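Local coordinates for PfkB family carbohydrate kinase (Listeria grayi DSM 20601, PDB 4GM6), which probably transfers a phosphoryl group to a sugar or related carbohydrate substrate, at residues C[183-191]-C[205-216]. Sequence-based numbering, arbitrary orientation.
Sequences IKISFDMNY and YQQLLPLVDYCS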
loop_
_atom_site.group_PDB
_atom_site.type_symbol
_atom_site.label_atom_id
_atom_site.label_comp_id
_atom_site.label_asym_id
_atom_site.label_seq_id
_atom_site.Cartn_x
_atom_site.Cartn_y
_atom_site.Cartn_z
ATOM N N ILE C 183 39.325 -22.306 19.891
ATOM C CA ILE C 183 37.964 -22.004 19.439
ATOM C C ILE C 183 37.429 -23.015 18.432
ATOM O O ILE C 183 38.186 -23.479 17.556
ATOM C CB ILE C 183 37.893 -20.612 18.802
ATOM C CG1 ILE C 183 38.117 -19.564 19.882
ATOM C CG2 ILE C 183 36.531 -20.400 18.074
ATOM C CD1 ILE C 183 38.418 -18.216 19.321
ATOM N N LYS C 184 36.117 -23.381 18.585
ATOM C CA LYS C 184 35.483 -24.315 17.665
ATOM C C LYS C 184 35.220 -23.657 16.316
ATOM O O LYS C 184 34.999 -22.442 16.229
ATOM C CB LYS C 184 34.186 -24.847 18.275
ATOM C CG LYS C 184 34.422 -25.564 19.594
ATOM C CD LYS C 184 35.427 -26.700 19.394
ATOM C CE LYS C 184 35.294 -27.743 20.492
ATOM N NZ LYS C 184 36.057 -28.962 20.115
ATOM N N ILE C 185 35.258 -24.459 15.256
ATOM C CA ILE C 185 35.058 -23.935 13.909
ATOM C C ILE C 185 33.758 -24.450 13.288
ATOM O O ILE C 185 33.569 -25.657 13.112
ATOM C CB ILE C 185 36.271 -24.262 13.013
ATOM C CG1 ILE C 185 37.568 -23.800 13.718
ATOM C CG2 ILE C 185 36.132 -23.599 11.642
ATOM C CD1 ILE C 185 37.573 -22.368 14.167
ATOM N N SER C 186 32.863 -23.521 12.982
ATOM C CA SER C 186 31.599 -23.821 12.310
ATOM C C SER C 186 31.675 -23.378 10.862
ATOM O O SER C 186 31.948 -22.208 10.571
ATOM C CB SER C 186 30.441 -23.090 12.985
ATOM O OG SER C 186 29.265 -23.164 12.187
ATOM N N PHE C 187 31.416 -24.310 9.955
ATOM C CA PHE C 187 31.482 -24.014 8.528
ATOM C C PHE C 187 30.209 -24.446 7.819
ATOM O O PHE C 187 29.695 -25.544 8.034
ATOM C CB PHE C 187 32.717 -24.687 7.897
ATOM C CG PHE C 187 32.977 -24.263 6.478
ATOM C CD1 PHE C 187 33.319 -22.925 6.213
ATOM C CD2 PHE C 187 32.860 -25.171 5.412
ATOM C CE1 PHE C 187 33.564 -22.525 4.911
ATOM C CE2 PHE C 187 33.109 -24.776 4.111
ATOM C CZ PHE C 187 33.456 -23.463 3.853
ATOM N N ASP C 188 29.695 -23.549 6.985
ATOM C CA ASP C 188 28.504 -23.802 6.212
ATOM C C ASP C 188 28.932 -23.887 4.737
ATOM O O ASP C 188 29.281 -22.865 4.139
ATOM C CB ASP C 188 27.546 -22.624 6.445
ATOM C CG ASP C 188 26.286 -22.707 5.617
ATOM O OD1 ASP C 188 26.062 -23.753 4.966
ATOM O OD2 ASP C 188 25.517 -21.711 5.622
ATOM N N MET C 189 28.919 -25.092 4.155
ATOM C CA MET C 189 29.348 -25.275 2.758
ATOM C C MET C 189 28.726 -24.210 1.845
ATOM O O MET C 189 29.430 -23.497 1.132
ATOM C CB MET C 189 28.934 -26.651 2.239
ATOM C CG MET C 189 29.466 -27.816 3.054
ATOM S SD MET C 189 31.189 -28.184 2.682
ATOM C CE MET C 189 31.066 -29.019 1.100
ATOM N N ASN C 190 27.400 -24.139 1.854
ATOM C CA ASN C 190 26.681 -23.077 1.162
ATOM C C ASN C 190 27.289 -22.791 -0.205
ATOM O O ASN C 190 27.699 -21.665 -0.499
ATOM C CB ASN C 190 26.664 -21.806 2.017
ATOM C CG ASN C 190 25.285 -21.189 2.113
ATOM O OD1 ASN C 190 24.549 -21.135 1.127
ATOM N ND2 ASN C 190 24.920 -20.723 3.308
ATOM N N TYR C 191 27.359 -23.828 -1.034
ATOM C CA TYR C 191 27.902 -23.685 -2.372
ATOM C C TYR C 191 26.911 -22.929 -3.241
ATOM O O TYR C 191 25.712 -23.182 -3.182
ATOM C CB TYR C 191 28.199 -25.050 -2.990
ATOM C CG TYR C 191 28.517 -24.954 -4.463
ATOM C CD1 TYR C 191 29.737 -24.444 -4.893
ATOM C CD2 TYR C 191 27.590 -25.344 -5.426
ATOM C CE1 TYR C 191 30.036 -24.339 -6.237
ATOM C CE2 TYR C 191 27.878 -25.239 -6.775
ATOM C CZ TYR C 191 29.103 -24.737 -7.174
ATOM O OH TYR C 191 29.409 -24.630 -8.515
ATOM N N TYR C 205 37.177 -25.747 -0.897
ATOM C CA TYR C 205 36.634 -26.577 0.176
ATOM C C TYR C 205 37.703 -27.525 0.752
ATOM O O TYR C 205 37.749 -27.769 1.965
ATOM C CB TYR C 205 35.400 -27.360 -0.309
ATOM C CG TYR C 205 34.158 -26.516 -0.532
ATOM C CD1 TYR C 205 33.761 -25.571 0.407
ATOM C CD2 TYR C 205 33.364 -26.683 -1.665
ATOM C CE1 TYR C 205 32.628 -24.800 0.216
ATOM C CE2 TYR C 205 32.221 -25.913 -1.860
ATOM C CZ TYR C 205 31.862 -24.973 -0.916
ATOM O OH TYR C 205 30.721 -24.204 -1.088
ATOM N N GLN C 206 38.576 -28.049 -0.104
ATOM C CA GLN C 206 39.602 -28.977 0.374
ATOM C C GLN C 206 40.585 -28.317 1.341
ATOM O O GLN C 206 41.214 -29.026 2.163
ATOM C CB GLN C 206 40.337 -29.648 -0.787
ATOM C CG GLN C 206 39.470 -30.657 -1.530
ATOM C CD GLN C 206 40.225 -31.357 -2.644
ATOM O OE1 GLN C 206 40.981 -30.727 -3.386
ATOM N NE2 GLN C 206 40.024 -32.669 -2.767
ATOM N N GLN C 207 40.685 -26.954 1.272
ATOM C CA GLN C 207 41.524 -26.230 2.211
ATOM C C GLN C 207 40.804 -25.999 3.546
ATOM O O GLN C 207 41.416 -26.055 4.602
ATOM C CB GLN C 207 41.956 -24.862 1.641
ATOM C CG GLN C 207 42.603 -24.945 0.251
ATOM C CD GLN C 207 42.905 -23.571 -0.308
ATOM O OE1 GLN C 207 43.399 -22.696 0.404
ATOM N NE2 GLN C 207 42.602 -23.375 -1.585
ATOM N N LEU C 208 39.501 -25.734 3.494
ATOM C CA LEU C 208 38.701 -25.421 4.701
ATOM C C LEU C 208 38.365 -26.633 5.545
ATOM O O LEU C 208 38.603 -26.615 6.736
ATOM C CB LEU C 208 37.389 -24.712 4.347
ATOM C CG LEU C 208 37.577 -23.320 3.846
ATOM C CD1 LEU C 208 37.635 -22.346 5.015
ATOM C CD2 LEU C 208 38.831 -23.159 2.922
ATOM N N LEU C 209 37.822 -27.683 4.921
ATOM C CA LEU C 209 37.280 -28.856 5.658
ATOM C C LEU C 209 38.190 -29.515 6.722
ATOM O O LEU C 209 37.733 -29.815 7.826
ATOM C CB LEU C 209 36.768 -29.947 4.692
ATOM C CG LEU C 209 35.575 -29.499 3.833
ATOM C CD1 LEU C 209 35.202 -30.594 2.842
ATOM C CD2 LEU C 209 34.374 -29.119 4.693
ATOM N N PRO C 210 39.459 -29.749 6.391
ATOM C CA PRO C 210 40.390 -30.333 7.421
ATOM C C PRO C 210 40.429 -29.496 8.702
ATOM O O PRO C 210 40.905 -29.961 9.757
ATOM C CB PRO C 210 41.715 -30.270 6.721
ATOM C CG PRO C 210 41.381 -30.307 5.253
ATOM C CD PRO C 210 40.068 -29.571 5.063
ATOM N N LEU C 211 39.906 -28.272 8.599
ATOM C CA LEU C 211 39.943 -27.286 9.678
ATOM C C LEU C 211 38.631 -27.092 10.437
ATOM O O LEU C 211 38.554 -26.229 11.326
ATOM C CB LEU C 211 40.325 -25.912 9.103
ATOM C CG LEU C 211 41.754 -25.729 8.625
ATOM C CD1 LEU C 211 42.031 -24.232 8.504
ATOM C CD2 LEU C 211 42.730 -26.402 9.601
ATOM N N VAL C 212 37.589 -27.863 10.079
ATOM C CA VAL C 212 36.238 -27.634 10.632
ATOM C C VAL C 212 35.796 -28.606 11.757
ATOM O O VAL C 212 36.140 -29.797 11.754
ATOM C CB VAL C 212 35.184 -27.638 9.506
ATOM C CG1 VAL C 212 33.776 -27.556 10.094
ATOM C CG2 VAL C 212 35.440 -26.488 8.521
ATOM N N ASP C 213 35.028 -28.088 12.715
ATOM C CA ASP C 213 34.488 -28.897 13.821
ATOM C C ASP C 213 33.034 -29.276 13.576
ATOM O O ASP C 213 32.624 -30.426 13.794
ATOM C CB ASP C 213 34.561 -28.114 15.125
ATOM C CG ASP C 213 35.974 -27.809 15.523
ATOM O OD1 ASP C 213 36.721 -28.768 15.773
ATOM O OD2 ASP C 213 36.339 -26.619 15.571
ATOM N N TYR C 214 32.263 -28.288 13.139
ATOM C CA TYR C 214 30.843 -28.458 12.868
ATOM C C TYR C 214 30.592 -28.049 11.431
ATOM O O TYR C 214 30.778 -26.876 11.072
ATOM C CB TYR C 214 30.018 -27.561 13.786
ATOM C CG TYR C 214 30.446 -27.563 15.240
ATOM C CD1 TYR C 214 30.710 -28.754 15.917
ATOM C CD2 TYR C 214 30.558 -26.364 15.943
ATOM C CE1 TYR C 214 31.094 -28.746 17.250
ATOM C CE2 TYR C 214 30.931 -26.345 17.271
ATOM C CZ TYR C 214 31.197 -27.534 17.921
ATOM O OH TYR C 214 31.565 -27.496 19.244
ATOM N N CYS C 215 30.167 -29.009 10.607
ATOM C CA CYS C 215 29.968 -28.746 9.182
ATOM C C CYS C 215 28.513 -28.851 8.751
ATOM O O CYS C 215 27.874 -29.875 8.964
ATOM C CB CYS C 215 30.810 -29.721 8.342
ATOM S SG CYS C 215 30.821 -29.358 6.560
ATOM N N SER C 216 27.989 -27.793 8.132
ATOM C CA SER C 216 26.703 -27.901 7.480
ATOM C C SER C 216 26.874 -28.432 6.061
ATOM O O SER C 216 27.295 -27.703 5.158
ATOM C CB SER C 216 25.964 -26.569 7.460
ATOM O OG SER C 216 24.689 -26.771 6.896
#
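Backbone hydrogen bonds join Phe-187 to Tyr-214 and Ser-216 as strands 184-188 and 214-216 run parallel, their axes 9° apart. Phe-187 N donates to Tyr-214 O, Ser-216 N to Phe-187 O at 2.8 Å, and Met-189 N to Ser-216 O at 3.2 Å, carrying the pairing one residue past the strand. At the other end Ile-185 O accepts two donors, Tyr-214 N and Asp-213 N, the latter tilted 16° from the carbonyl plane. With CG beside its own backbone N (chi1 -64°), Asp-213 also brings OD2 to Ile-185 N, but the modelled separation of 2.4 Å is too short for its detail to be trusted.

Apolar packing gathers on the face of Phe-187 and Cys-215. The Phe-187 ring has Leu-208 CB over one face, toward the rim, and Tyr-205 CD1 at its edge, 3.8 Å from Phe-187 CE2; Val-212 CG2 lies 3.3 Å from Phe-187 CB. Bent at chi2 and chi3, Met-189 lays CE 4.2 Å from the centroid of the Tyr-205 ring, a CH-pi contact over its centre, with SD farther off in a Met-aromatic contact. The Tyr-205 hydroxyl donates to Met-189 O (OH to O 2.7 Å) from above the carbonyl plane, tying helix 198-208 to the turn after the strand.

On the opposite face, Ser-186 OG is hydrogen-bonded to His-155 ND1. Strand 184-188, helix 198-208 and strand 214-216 form a beta-alpha-beta crossover within the central sheet of the PfkB (ribokinase-like) fold.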